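Local coordinates for protein dextranase (PDB 6NZS) that hydrolyses internal alpha-1,6-glucosidic linkages within dextran chains, as a member of glycoside hydrolase family 49, at residues 90-95 and 142-147; 96-101 and 186-191; 543-548 and 572-577; 520-525 and 533-538; 220-225 and 237-242. All coordinates share one frame; numbering follows the deposited sequence.

How the contacts relate
From the N terminus, contact 1 opens at 90-95 and contact 2 at 96-101, directly after it; contact 1 closes at 142-147 and contact 2 at 186-191, so the two loops cross. They lie in the Ig-like domain with centres about 8 Å apart, and probable backbone hydrogen bonds, such as Phe146 O to Ile188 N, join 142-147 to 186-191. Contact 5 follows as a short closure between successive coils near the start of the beta-solenoid. Near its far end, contact 4 closes the short loop 526-532, and contact 3 then opens at 543-548 and closes at 572-577. Contacts 3 and 4 touch, with Asn543 N 2.7 Å from Asn537 O. Contact 5 lies about 51 Å from contact 3, between centres.

Contact 1 (90-95 and 142-147); sequences FEYAKD and AGYRFS
Tyr92 and Gly143 mark the closest approach of the two backbones, their CA atoms 8.2 Å apart, with no hydrogen bond between the segments. Tyr92 ends strand 84-92 and Gly143 just precedes strand 144-150, both in the N-terminal Ig-like domain, and strand 176-192 runs between these strands, parallel to 84-92 and antiparallel to 144-150. The gap is bridged mainly by the Tyr92 side chain, which reaches Gly143 CA and the Tyr144 ring. Its ring is carried across with CG between the backbone N and the carbonyl carbon (chi1 78°), and the phenol end does the touching. Its OH meets the edge of the Tyr144 ring in the plane of that ring, 3.5 Å from Tyr144 CD1, and the two side chains cross obliquely. Gly143 comes in at the edge of the Tyr92 ring, with its CA 3.9 Å from Tyr92 OH. The hydroxyl's hydrogen bond goes to Pro138 O, outside the two segments, while Tyr139 meets the Tyr92 ring edge-to-face. Tyr121 and Phe123 likewise make edge-to-face pairs with Tyr144. From the start of its strand, Arg145 folds back over the turn and grips Ala142 O end-on with both terminal nitrogens, NH2 at 2.9 Å and adding a weak bond to Gly143 O. Asn357 of solenoid strand 351-361 also donates to Ala142 O, tying the two domains together. Arg145 NH1, salt-bridged to Glu191, lies 3.0 Å from Ala142 O in the carbonyl plane.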
# COMPACT_ATOMS: atom_id res chain seq x y z
N PHE A 90 16.73 5.66 -4.07
CA PHE A 90 17.96 6.42 -3.90
C PHE A 90 17.62 7.64 -3.07
O PHE A 90 16.45 8.00 -2.92
CB PHE A 90 18.61 6.79 -5.24
CG PHE A 90 17.73 7.61 -6.16
CD1 PHE A 90 17.68 9.00 -6.04
CD2 PHE A 90 16.98 7.00 -7.16
CE1 PHE A 90 16.88 9.76 -6.89
CE2 PHE A 90 16.19 7.75 -8.01
CZ PHE A 90 16.13 9.13 -7.88
N GLU A 91 18.65 8.26 -2.49
CA GLU A 91 18.50 9.53 -1.80
C GLU A 91 18.97 10.66 -2.69
O GLU A 91 19.99 10.53 -3.38
CB GLU A 91 19.31 9.57 -0.51
CG GLU A 91 18.94 8.52 0.51
CD GLU A 91 19.68 8.73 1.81
OE1 GLU A 91 20.67 8.01 2.06
OE2 GLU A 91 19.29 9.63 2.58
N TYR A 92 18.24 11.78 -2.66
CA TYR A 92 18.65 12.93 -3.45
C TYR A 92 18.30 14.21 -2.70
O TYR A 92 17.40 14.24 -1.86
CB TYR A 92 18.09 12.89 -4.89
CG TYR A 92 16.64 13.30 -5.04
CD1 TYR A 92 15.66 12.82 -4.17
CD2 TYR A 92 16.24 14.13 -6.08
CE1 TYR A 92 14.32 13.19 -4.32
CE2 TYR A 92 14.90 14.50 -6.24
CZ TYR A 92 13.95 14.02 -5.35
OH TYR A 92 12.64 14.40 -5.49
N ALA A 93 19.06 15.27 -2.99
CA ALA A 93 18.80 16.57 -2.39
C ALA A 93 18.65 17.68 -3.43
O ALA A 93 18.41 18.83 -3.05
CB ALA A 93 19.90 16.93 -1.37
N LYS A 94 18.76 17.36 -4.71
CA LYS A 94 18.76 18.33 -5.79
C LYS A 94 18.20 17.62 -7.01
O LYS A 94 18.32 16.40 -7.11
CB LYS A 94 20.20 18.81 -6.03
CG LYS A 94 20.41 19.89 -7.07
CD LYS A 94 21.84 20.45 -6.93
CE LYS A 94 22.24 21.34 -8.10
NZ LYS A 94 21.44 22.59 -8.19
N ASP A 95 17.59 18.39 -7.92
CA ASP A 95 16.99 17.81 -9.12
C ASP A 95 17.95 16.84 -9.79
O ASP A 95 19.15 17.10 -9.88
CB ASP A 95 16.68 18.92 -10.14
CG ASP A 95 15.56 19.84 -9.72
OD1 ASP A 95 15.14 19.83 -8.55
OD2 ASP A 95 15.09 20.61 -10.59
N ALA A 142 9.42 16.08 0.13
CA ALA A 142 8.66 14.84 0.23
C ALA A 142 9.24 13.72 -0.61
O ALA A 142 8.84 12.56 -0.43
CB ALA A 142 7.22 15.08 -0.23
N GLY A 143 10.16 14.03 -1.52
CA GLY A 143 10.54 13.06 -2.53
C GLY A 143 9.34 12.72 -3.42
O GLY A 143 8.26 13.31 -3.33
N TYR A 144 9.57 11.74 -4.30
CA TYR A 144 8.53 11.25 -5.19
C TYR A 144 8.62 9.74 -5.27
O TYR A 144 9.72 9.19 -5.39
CB TYR A 144 8.74 11.80 -6.61
CG TYR A 144 8.40 13.25 -6.80
CD1 TYR A 144 9.37 14.25 -6.59
CD2 TYR A 144 7.12 13.65 -7.17
CE1 TYR A 144 9.06 15.59 -6.76
CE2 TYR A 144 6.81 15.01 -7.34
CZ TYR A 144 7.79 15.96 -7.13
OH TYR A 144 7.51 17.31 -7.29
N ARG A 145 7.47 9.07 -5.21
CA ARG A 145 7.37 7.63 -5.44
C ARG A 145 6.44 7.43 -6.63
O ARG A 145 5.29 7.88 -6.59
CB ARG A 145 6.83 6.93 -4.19
CG ARG A 145 7.81 6.95 -2.99
CD ARG A 145 7.13 7.32 -1.67
NE ARG A 145 6.57 8.68 -1.69
CZ ARG A 145 7.28 9.79 -1.55
NH1 ARG A 145 8.59 9.75 -1.37
NH2 ARG A 145 6.66 10.97 -1.60
N PHE A 146 6.93 6.80 -7.69
CA PHE A 146 6.16 6.77 -8.93
C PHE A 146 6.51 5.54 -9.75
O PHE A 146 7.53 4.88 -9.53
CB PHE A 146 6.35 8.06 -9.75
CG PHE A 146 7.78 8.33 -10.16
CD1 PHE A 146 8.66 8.93 -9.29
CD2 PHE A 146 8.21 8.02 -11.45
CE1 PHE A 146 9.96 9.19 -9.68
CE2 PHE A 146 9.50 8.27 -11.85
CZ PHE A 146 10.38 8.87 -10.97
N SER A 147 5.64 5.25 -10.72
CA SER A 147 5.74 4.10 -11.60
C SER A 147 6.19 4.55 -12.98
O SER A 147 5.71 5.56 -13.51
CB SER A 147 4.36 3.45 -11.70
OG SER A 147 4.35 2.43 -12.68

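Contact 2 (96-101 and 186-191); sequences VWVDVS and MMIFAE
Ile188 pushes its CD1 methyl against two valines, Val98 and Val100, and so packs between facing strands in the beta-sandwich of the Ig-like domain. Segments 96-101 and 186-191 run in opposite directions with no hydrogen bond between them. Their CA atoms stay 9.4 Å apart at Val98 and Ile188, a separation spanned by side chains alone. The isoleucine is stretched to its full length, with CG1 anti to the carbonyl carbon and CD1 carried onward by a trans second torsion (chi2 175°). Val100 meets it tip to tip, its CG2 4.0 Å from Ile188 CD1. Val98 instead slides past the isoleucine, the two side chains pointing in opposite directions. Met186 and Ala190, at alternate positions on the same strand, turn their CB atoms toward 96-101 as well. Around this apolar interior, Leu39 of strand 37-43 touches both Val98 and Ile188, while Phe90 and Phe146 from the two strands flanking 176-192 pack against Ile188. The three methyls at the centre form a nearly equilateral triangle: Val98 CG1 is 4.0 Å from Ile188 CD1 and 4.1 Å from Val100 CG2.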
# COMPACT_ATOMS: atom_id res chain seq x y z
N VAL A 96 17.41 15.71 -10.27
CA VAL A 96 18.21 14.67 -10.91
C VAL A 96 17.62 14.30 -12.26
O VAL A 96 16.42 14.48 -12.52
CB VAL A 96 18.35 13.40 -10.05
CG1 VAL A 96 19.17 13.66 -8.79
CG2 VAL A 96 16.97 12.83 -9.72
N TRP A 97 18.48 13.77 -13.12
CA TRP A 97 18.05 13.03 -14.30
C TRP A 97 18.21 11.54 -14.01
O TRP A 97 19.29 11.10 -13.61
CB TRP A 97 18.94 13.37 -15.50
CG TRP A 97 18.58 14.64 -16.25
CD1 TRP A 97 19.32 15.78 -16.31
CD2 TRP A 97 17.42 14.86 -17.07
NE1 TRP A 97 18.69 16.71 -17.10
CE2 TRP A 97 17.53 16.17 -17.58
CE3 TRP A 97 16.31 14.09 -17.41
CZ2 TRP A 97 16.55 16.73 -18.42
CZ3 TRP A 97 15.35 14.64 -18.25
CH2 TRP A 97 15.48 15.95 -18.75
N VAL A 98 17.13 10.78 -14.19
CA VAL A 98 17.14 9.34 -13.97
C VAL A 98 17.02 8.65 -15.32
O VAL A 98 16.06 8.88 -16.05
CB VAL A 98 15.98 8.91 -13.06
CG1 VAL A 98 16.03 7.43 -12.83
CG2 VAL A 98 16.06 9.65 -11.73
N ASP A 99 18.01 7.81 -15.66
CA ASP A 99 17.94 6.99 -16.87
C ASP A 99 17.33 5.65 -16.50
O ASP A 99 17.81 4.98 -15.58
CB ASP A 99 19.35 6.72 -17.43
CG ASP A 99 20.05 7.98 -17.88
OD1 ASP A 99 19.49 8.72 -18.70
OD2 ASP A 99 21.18 8.22 -17.41
N VAL A 100 16.28 5.25 -17.21
CA VAL A 100 15.66 3.94 -17.02
C VAL A 100 15.77 3.19 -18.33
O VAL A 100 15.31 3.68 -19.37
CB VAL A 100 14.20 4.03 -16.57
CG1 VAL A 100 13.71 2.64 -16.18
CG2 VAL A 100 14.05 4.98 -15.39
N SER A 101 16.37 2.00 -18.28
CA SER A 101 16.59 1.17 -19.45
C SER A 101 15.81 -0.13 -19.30
O SER A 101 15.84 -0.76 -18.24
CB SER A 101 18.07 0.86 -19.62
OG SER A 101 18.80 2.04 -19.88
N MET A 186 7.74 -1.15 -12.45
CA MET A 186 8.99 -0.48 -12.10
C MET A 186 8.66 0.76 -11.30
O MET A 186 8.15 1.74 -11.86
CB MET A 186 9.80 -0.11 -13.35
CG MET A 186 11.08 0.67 -13.05
SD MET A 186 12.22 -0.27 -12.00
CE MET A 186 13.49 0.96 -11.70
N MET A 187 8.96 0.74 -10.00
CA MET A 187 8.74 1.87 -9.12
C MET A 187 10.07 2.55 -8.84
O MET A 187 11.10 1.90 -8.68
CB MET A 187 8.15 1.39 -7.79
CG MET A 187 6.75 1.89 -7.53
SD MET A 187 5.60 1.40 -8.81
CE MET A 187 5.77 -0.39 -8.70
N ILE A 188 10.04 3.88 -8.80
CA ILE A 188 11.17 4.68 -8.35
C ILE A 188 10.78 5.38 -7.07
O ILE A 188 9.75 6.07 -7.01
CB ILE A 188 11.62 5.70 -9.41
CG1 ILE A 188 12.11 4.98 -10.67
CG2 ILE A 188 12.72 6.61 -8.85
CD1 ILE A 188 12.45 5.91 -11.83
N PHE A 189 11.59 5.21 -6.03
CA PHE A 189 11.40 5.89 -4.76
C PHE A 189 12.57 6.86 -4.63
O PHE A 189 13.66 6.49 -4.19
CB PHE A 189 11.39 4.88 -3.61
CG PHE A 189 10.31 3.82 -3.70
CD1 PHE A 189 9.11 4.05 -4.39
CD2 PHE A 189 10.50 2.60 -3.08
CE1 PHE A 189 8.13 3.06 -4.45
CE2 PHE A 189 9.52 1.62 -3.13
CZ PHE A 189 8.34 1.84 -3.82
N ALA A 190 12.34 8.10 -5.07
CA ALA A 190 13.34 9.18 -5.01
C ALA A 190 13.11 9.87 -3.68
O ALA A 190 12.17 10.65 -3.53
CB ALA A 190 13.14 10.14 -6.17
N GLU A 191 13.95 9.56 -2.70
CA GLU A 191 13.70 9.94 -1.32
C GLU A 191 14.64 11.06 -0.89
O GLU A 191 15.80 11.11 -1.31
CB GLU A 191 13.89 8.74 -0.40
CG GLU A 191 12.99 7.55 -0.72
CD GLU A 191 11.53 7.92 -0.70
OE1 GLU A 191 11.03 8.15 0.40
OE2 GLU A 191 10.87 7.95 -1.78

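Contact 3 (543-548 and 572-577); sequences NGLALE and IGFDGE
Leu545 and Phe574 cross at about a right angle, and Leu547 comes at the same ring from the opposite direction to the phenylalanine side chain. The leucines belong to strand 545-552 in the last part of the parallel beta-solenoid, and the loop 572-577 passes over them before the chain enters strand 582-585. Backbones remain well apart, with the CA atoms of Leu545 and Phe574 10.7 Å from each other. Leu545 CD2 sits 3.8 Å from Phe574 CZ and equally close to CE2 of that ring, approaching it obliquely. Leu547 CD1 lies 4.2 Å from Phe574 CE2, and the same methyl also meets Ile572. There the two side chains reach toward each other, tip to tip. Ile572 divides its branches: CG1, anti to its own carbonyl carbon (chi1 -67°), sends CD1 to the leucine, while CG2 turns to the phenylalanine. Trp582 adds an edge-to-face partner to Phe574, and Ile500 of the adjoining strand 495-507 packs on Leu545. Ile572 CD1 lies 3.9 Å from Leu547 CD1, while within 572-577 itself Ile572 CG2 stands 3.4 Å above the plane of the Phe574 ring, over its centre.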
# COMPACT_ATOMS: atom_id res chain seq x y z
N ASN A 543 -24.83 17.04 6.61
CA ASN A 543 -24.39 16.09 7.62
C ASN A 543 -24.49 14.63 7.15
O ASN A 543 -24.43 13.72 7.98
CB ASN A 543 -25.17 16.28 8.92
CG ASN A 543 -24.47 15.67 10.12
OD1 ASN A 543 -23.26 15.81 10.28
ND2 ASN A 543 -25.23 14.99 10.98
N GLY A 544 -24.64 14.40 5.85
CA GLY A 544 -24.68 13.04 5.34
C GLY A 544 -23.44 12.71 4.55
O GLY A 544 -22.32 13.05 4.97
N LEU A 545 -23.61 12.07 3.40
CA LEU A 545 -22.50 11.75 2.51
C LEU A 545 -22.47 12.77 1.37
O LEU A 545 -23.42 12.86 0.59
CB LEU A 545 -22.68 10.34 1.94
CG LEU A 545 -21.66 9.91 0.88
CD1 LEU A 545 -20.23 9.89 1.41
CD2 LEU A 545 -22.04 8.54 0.37
N ALA A 546 -21.38 13.52 1.28
CA ALA A 546 -21.20 14.54 0.25
C ALA A 546 -20.23 14.03 -0.81
O ALA A 546 -19.08 13.70 -0.49
CB ALA A 546 -20.68 15.84 0.86
N LEU A 547 -20.69 13.96 -2.06
CA LEU A 547 -19.83 13.66 -3.21
C LEU A 547 -19.69 14.95 -4.02
O LEU A 547 -20.56 15.27 -4.84
CB LEU A 547 -20.42 12.54 -4.06
CG LEU A 547 -20.79 11.28 -3.28
CD1 LEU A 547 -21.49 10.26 -4.17
CD2 LEU A 547 -19.58 10.65 -2.60
N GLU A 548 -18.61 15.68 -3.78
CA GLU A 548 -18.36 16.96 -4.44
C GLU A 548 -17.33 16.74 -5.54
O GLU A 548 -16.22 16.28 -5.27
CB GLU A 548 -17.84 17.97 -3.42
CG GLU A 548 -17.58 19.34 -4.02
CD GLU A 548 -17.06 20.34 -3.01
OE1 GLU A 548 -16.87 19.97 -1.83
OE2 GLU A 548 -16.84 21.51 -3.40
N ILE A 572 -24.60 5.29 -9.16
CA ILE A 572 -25.01 5.43 -7.76
C ILE A 572 -26.32 4.69 -7.55
O ILE A 572 -27.36 5.09 -8.07
CB ILE A 572 -25.11 6.90 -7.34
CG1 ILE A 572 -23.72 7.55 -7.33
CG2 ILE A 572 -25.76 7.03 -5.96
CD1 ILE A 572 -23.76 9.06 -7.16
N GLY A 573 -26.26 3.61 -6.76
CA GLY A 573 -27.42 2.80 -6.41
C GLY A 573 -27.72 2.84 -4.93
O GLY A 573 -28.06 1.82 -4.31
N PHE A 574 -27.59 4.03 -4.34
CA PHE A 574 -27.88 4.22 -2.93
C PHE A 574 -29.36 3.93 -2.66
O PHE A 574 -30.22 4.13 -3.52
CB PHE A 574 -27.58 5.68 -2.56
CG PHE A 574 -26.10 6.06 -2.63
CD1 PHE A 574 -25.11 5.10 -2.82
CD2 PHE A 574 -25.73 7.39 -2.49
CE1 PHE A 574 -23.76 5.48 -2.86
CE2 PHE A 574 -24.40 7.77 -2.55
CZ PHE A 574 -23.41 6.81 -2.73
N ASP A 575 -29.66 3.44 -1.46
CA ASP A 575 -31.04 3.11 -1.12
C ASP A 575 -31.92 4.35 -1.21
O ASP A 575 -31.54 5.45 -0.79
CB ASP A 575 -31.14 2.56 0.31
CG ASP A 575 -30.58 1.16 0.45
OD1 ASP A 575 -30.05 0.58 -0.52
OD2 ASP A 575 -30.67 0.62 1.58
N GLY A 576 -33.13 4.17 -1.76
CA GLY A 576 -34.04 5.30 -1.90
C GLY A 576 -34.38 5.97 -0.59
O GLY A 576 -34.55 7.19 -0.54
N GLU A 577 -34.45 5.20 0.50
CA GLU A 577 -34.76 5.78 1.80
C GLU A 577 -33.68 6.75 2.27
O GLU A 577 -33.93 7.55 3.18
CB GLU A 577 -35.00 4.70 2.85
CG GLU A 577 -33.75 3.97 3.34
CD GLU A 577 -34.04 2.98 4.46
OE1 GLU A 577 -35.23 2.84 4.84
OE2 GLU A 577 -33.10 2.34 4.96

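Contact 4 (520-525 and 533-538); sequences SHLKRY and VTIGNE
Arg524 and Val533 are joined through the guanidinium, whose NH1 donates to Val533 O at 2.9 Å with an N-H...O angle of 149°. The nitrogen is tilted 24° from the carbonyl plane, so the approach is somewhat skewed. Beside it, Val533 N gives a straighter bond to Tyr525 O at 3.0 Å, pointing nearly along the C=O axis. Together the two bonds clamp both backbone polar atoms of Val533 and close the loop between the segments. The bend at chi3 (-68°) turns the guanidinium of Arg524 toward its acceptor; Arg524 CD already lies 3.2 Å from Val533 O. The aliphatic part of the arginine then serves as a packing surface: Arg524 CG rests 3.5 Å from Ile535 CD1, the two chains crossing at a slant. That same methyl meets Leu522 tip to tip, with Leu522 CD1 3.6 Å from Ile535 CD1. Farther out, Arg524 NH2 makes a long, weak ion pair with Glu577, and Phe574 packs against Leu522. Strand 521-524 is the outermost strand of a six-stranded parallel sheet of the solenoid, bonded to 489-493; the loop 533-538 leads away from it toward strand 545-552.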
# COMPACT_ATOMS: atom_id res chain seq x y z
N SER A 520 -22.55 1.67 -6.78
CA SER A 520 -22.21 2.21 -5.48
C SER A 520 -23.41 2.08 -4.55
O SER A 520 -24.56 2.24 -5.00
CB SER A 520 -21.78 3.67 -5.60
OG SER A 520 -20.45 3.76 -6.11
N HIS A 521 -23.16 1.78 -3.27
CA HIS A 521 -24.21 1.46 -2.30
C HIS A 521 -24.11 2.36 -1.07
O HIS A 521 -23.02 2.79 -0.67
CB HIS A 521 -24.09 0.01 -1.81
CG HIS A 521 -24.74 -0.99 -2.71
ND1 HIS A 521 -24.55 -2.35 -2.57
CD2 HIS A 521 -25.57 -0.84 -3.76
CE1 HIS A 521 -25.25 -2.99 -3.49
NE2 HIS A 521 -25.88 -2.10 -4.23
N LEU A 522 -25.26 2.60 -0.45
CA LEU A 522 -25.36 3.30 0.83
C LEU A 522 -26.56 2.70 1.55
O LEU A 522 -27.70 2.93 1.14
CB LEU A 522 -25.55 4.79 0.60
CG LEU A 522 -25.66 5.67 1.86
CD1 LEU A 522 -24.36 5.66 2.67
CD2 LEU A 522 -26.01 7.08 1.46
N LYS A 523 -26.30 1.92 2.61
CA LYS A 523 -27.34 1.14 3.26
C LYS A 523 -27.19 1.26 4.77
O LYS A 523 -26.07 1.29 5.28
CB LYS A 523 -27.23 -0.34 2.88
CG LYS A 523 -27.40 -0.62 1.38
CD LYS A 523 -27.44 -2.11 1.09
CE LYS A 523 -27.67 -2.38 -0.39
NZ LYS A 523 -29.07 -2.04 -0.79
N ARG A 524 -28.32 1.31 5.47
CA ARG A 524 -28.35 1.39 6.93
C ARG A 524 -28.68 0.02 7.49
O ARG A 524 -29.77 -0.51 7.25
CB ARG A 524 -29.39 2.42 7.39
CG ARG A 524 -29.14 3.82 6.85
CD ARG A 524 -30.04 4.86 7.49
NE ARG A 524 -31.45 4.71 7.12
CZ ARG A 524 -32.46 4.68 7.99
NH1 ARG A 524 -32.23 4.77 9.29
NH2 ARG A 524 -33.70 4.55 7.55
N TYR A 525 -27.74 -0.56 8.24
CA TYR A 525 -27.98 -1.84 8.89
C TYR A 525 -28.61 -1.60 10.27
O TYR A 525 -28.73 -0.47 10.74
CB TYR A 525 -26.68 -2.65 8.96
CG TYR A 525 -26.31 -3.33 7.65
CD1 TYR A 525 -26.96 -3.01 6.46
CD2 TYR A 525 -25.32 -4.30 7.60
CE1 TYR A 525 -26.63 -3.63 5.26
CE2 TYR A 525 -24.98 -4.94 6.40
CZ TYR A 525 -25.65 -4.59 5.25
OH TYR A 525 -25.32 -5.21 4.06
N VAL A 533 -29.26 2.03 12.26
CA VAL A 533 -28.38 3.18 12.34
C VAL A 533 -28.94 4.29 11.46
O VAL A 533 -29.74 4.07 10.55
CB VAL A 533 -26.92 2.86 11.95
CG1 VAL A 533 -26.39 1.72 12.78
CG2 VAL A 533 -26.82 2.55 10.45
N THR A 534 -28.50 5.51 11.73
CA THR A 534 -28.91 6.68 10.97
C THR A 534 -27.75 7.21 10.15
O THR A 534 -26.58 7.14 10.57
CB THR A 534 -29.43 7.78 11.91
OG1 THR A 534 -28.36 8.24 12.73
CG2 THR A 534 -30.54 7.24 12.79
N ILE A 535 -28.06 7.72 8.97
CA ILE A 535 -27.13 8.52 8.19
C ILE A 535 -27.60 9.97 8.27
O ILE A 535 -28.79 10.25 8.09
CB ILE A 535 -27.03 8.05 6.73
CG1 ILE A 535 -26.64 6.57 6.70
CG2 ILE A 535 -26.01 8.89 5.98
CD1 ILE A 535 -26.77 5.96 5.35
N GLY A 536 -26.67 10.87 8.58
CA GLY A 536 -27.04 12.26 8.76
C GLY A 536 -27.74 12.84 7.55
O GLY A 536 -27.62 12.36 6.42
N ASN A 537 -28.50 13.90 7.81
CA ASN A 537 -29.18 14.61 6.73
C ASN A 537 -28.16 15.44 5.95
O ASN A 537 -27.43 16.24 6.52
CB ASN A 537 -30.24 15.54 7.32
CG ASN A 537 -30.88 16.41 6.27
OD1 ASN A 537 -30.37 17.49 5.94
ND2 ASN A 537 -31.98 15.94 5.70
N GLU A 538 -28.13 15.23 4.63
CA GLU A 538 -27.30 16.04 3.75
C GLU A 538 -28.06 17.17 3.07
O GLU A 538 -27.52 18.26 2.90
CB GLU A 538 -26.65 15.16 2.67
CG GLU A 538 -25.68 15.90 1.75
CD GLU A 538 -24.41 16.36 2.45
OE1 GLU A 538 -24.07 15.79 3.51
OE2 GLU A 538 -23.76 17.28 1.93

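Contact 5 (220-225 and 237-242); sequences TNLNAV and YSMGSD
Thr220 branches at CB into a hydroxyl and a methyl that serve different neighbours, and only the methyl faces Met239. The first branch, OG1, lies between the backbone N and the carbonyl carbon (chi1 51°) and hydrogen-bonds Glu218, two residues back along the chain. The second, CG2, runs anti to the carbonyl carbon and ends 3.4 Å from Met239 O, a close van der Waals approach that meets the oxygen from one side, at a C=O...CG2 angle of about 121°. Backbones are near each other here, with the CA atoms of Thr220 and Met239 5.5 Å apart. This closeness reflects the parallel beta-solenoid: strands 217-218 and 235-238 pair in parallel as neighbours in successive coils, Ser238 bonding the backbone of Gly217 and Val219; 220-225 follows strand 217-218, while 237-242 takes in the end of strand 235-238 and the turn after it. Farther into the turn the contact becomes apolar. Met239 stretches out, both chi2 (-169°) and chi3 being trans, so that its terminal methyl extends well beyond its own backbone toward the short 3-10 segment at 222-223. Leu222 turns its CB toward the methionine in return. Phe266 and Ala245, from strands 266-268 and 245-247, touch both of these side chains. Past the methionine, Gly240 carries the chain through a positive phi, its N held by Gln288. At the far end of the pair, Leu222 CD1 lies 4.2 Å from Met239 CE.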
# COMPACT_ATOMS: atom_id res chain seq x y z
N THR A 220 19.39 -14.44 14.07
CA THR A 220 18.36 -15.10 14.85
C THR A 220 18.56 -14.89 16.34
O THR A 220 17.92 -15.58 17.15
CB THR A 220 18.32 -16.60 14.51
OG1 THR A 220 19.64 -17.13 14.63
CG2 THR A 220 17.81 -16.81 13.08
N ASN A 221 19.41 -13.94 16.72
CA ASN A 221 19.78 -13.70 18.11
C ASN A 221 19.25 -12.38 18.64
O ASN A 221 19.67 -11.94 19.72
CB ASN A 221 21.30 -13.75 18.24
CG ASN A 221 22.00 -12.68 17.41
OD1 ASN A 221 21.41 -12.09 16.50
ND2 ASN A 221 23.27 -12.43 17.71
N LEU A 222 18.34 -11.73 17.92
CA LEU A 222 17.93 -10.38 18.29
C LEU A 222 17.06 -10.34 19.54
O LEU A 222 16.93 -9.27 20.15
CB LEU A 222 17.22 -9.69 17.12
CG LEU A 222 18.09 -9.50 15.87
CD1 LEU A 222 17.29 -8.77 14.79
CD2 LEU A 222 19.37 -8.75 16.19
N ASN A 223 16.45 -11.46 19.94
CA ASN A 223 15.60 -11.44 21.13
C ASN A 223 16.39 -11.17 22.40
O ASN A 223 15.81 -10.69 23.38
CB ASN A 223 14.85 -12.77 21.29
CG ASN A 223 13.85 -13.03 20.18
OD1 ASN A 223 13.82 -12.35 19.15
ND2 ASN A 223 13.01 -14.04 20.39
N ALA A 224 17.70 -11.44 22.40
CA ALA A 224 18.52 -11.32 23.59
C ALA A 224 19.52 -10.17 23.52
O ALA A 224 20.46 -10.13 24.31
CB ALA A 224 19.23 -12.63 23.91
N VAL A 225 19.34 -9.23 22.58
CA VAL A 225 20.21 -8.05 22.57
C VAL A 225 19.91 -7.19 23.80
O VAL A 225 18.76 -7.07 24.24
CB VAL A 225 20.07 -7.25 21.26
CG1 VAL A 225 20.45 -8.10 20.06
CG2 VAL A 225 18.67 -6.68 21.12
N TYR A 237 20.81 -9.52 5.45
CA TYR A 237 20.58 -10.20 6.72
C TYR A 237 19.37 -11.12 6.58
O TYR A 237 18.41 -10.79 5.86
CB TYR A 237 20.33 -9.18 7.84
CG TYR A 237 21.36 -8.07 7.87
CD1 TYR A 237 21.24 -6.95 7.05
CD2 TYR A 237 22.46 -8.14 8.72
CE1 TYR A 237 22.19 -5.94 7.07
CE2 TYR A 237 23.41 -7.14 8.76
CZ TYR A 237 23.27 -6.03 7.94
OH TYR A 237 24.23 -5.05 7.99
N SER A 238 19.40 -12.26 7.26
CA SER A 238 18.39 -13.30 7.10
C SER A 238 17.92 -13.80 8.46
O SER A 238 18.73 -14.32 9.24
CB SER A 238 18.95 -14.47 6.28
OG SER A 238 18.05 -15.57 6.30
N MET A 239 16.62 -13.68 8.73
CA MET A 239 16.04 -14.26 9.94
C MET A 239 15.58 -15.70 9.75
O MET A 239 15.40 -16.41 10.74
CB MET A 239 14.86 -13.41 10.44
CG MET A 239 15.24 -12.06 11.03
SD MET A 239 13.87 -11.27 11.88
CE MET A 239 14.38 -9.55 11.84
N GLY A 240 15.39 -16.13 8.50
CA GLY A 240 14.90 -17.45 8.20
C GLY A 240 13.38 -17.52 8.17
O GLY A 240 12.67 -16.61 8.59
N SER A 241 12.87 -18.65 7.67
CA SER A 241 11.43 -18.85 7.60
C SER A 241 10.80 -19.15 8.95
O SER A 241 9.57 -19.08 9.07
CB SER A 241 11.12 -20.00 6.65
OG SER A 241 11.67 -21.22 7.14
N ASP A 242 11.60 -19.46 9.97
CA ASP A 242 11.08 -19.99 11.23
C ASP A 242 11.48 -19.13 12.43
O ASP A 242 11.57 -19.64 13.55
CB ASP A 242 11.50 -21.45 11.43
CG ASP A 242 13.01 -21.64 11.42
OD1 ASP A 242 13.75 -20.70 11.07
OD2 ASP A 242 13.46 -22.75 11.78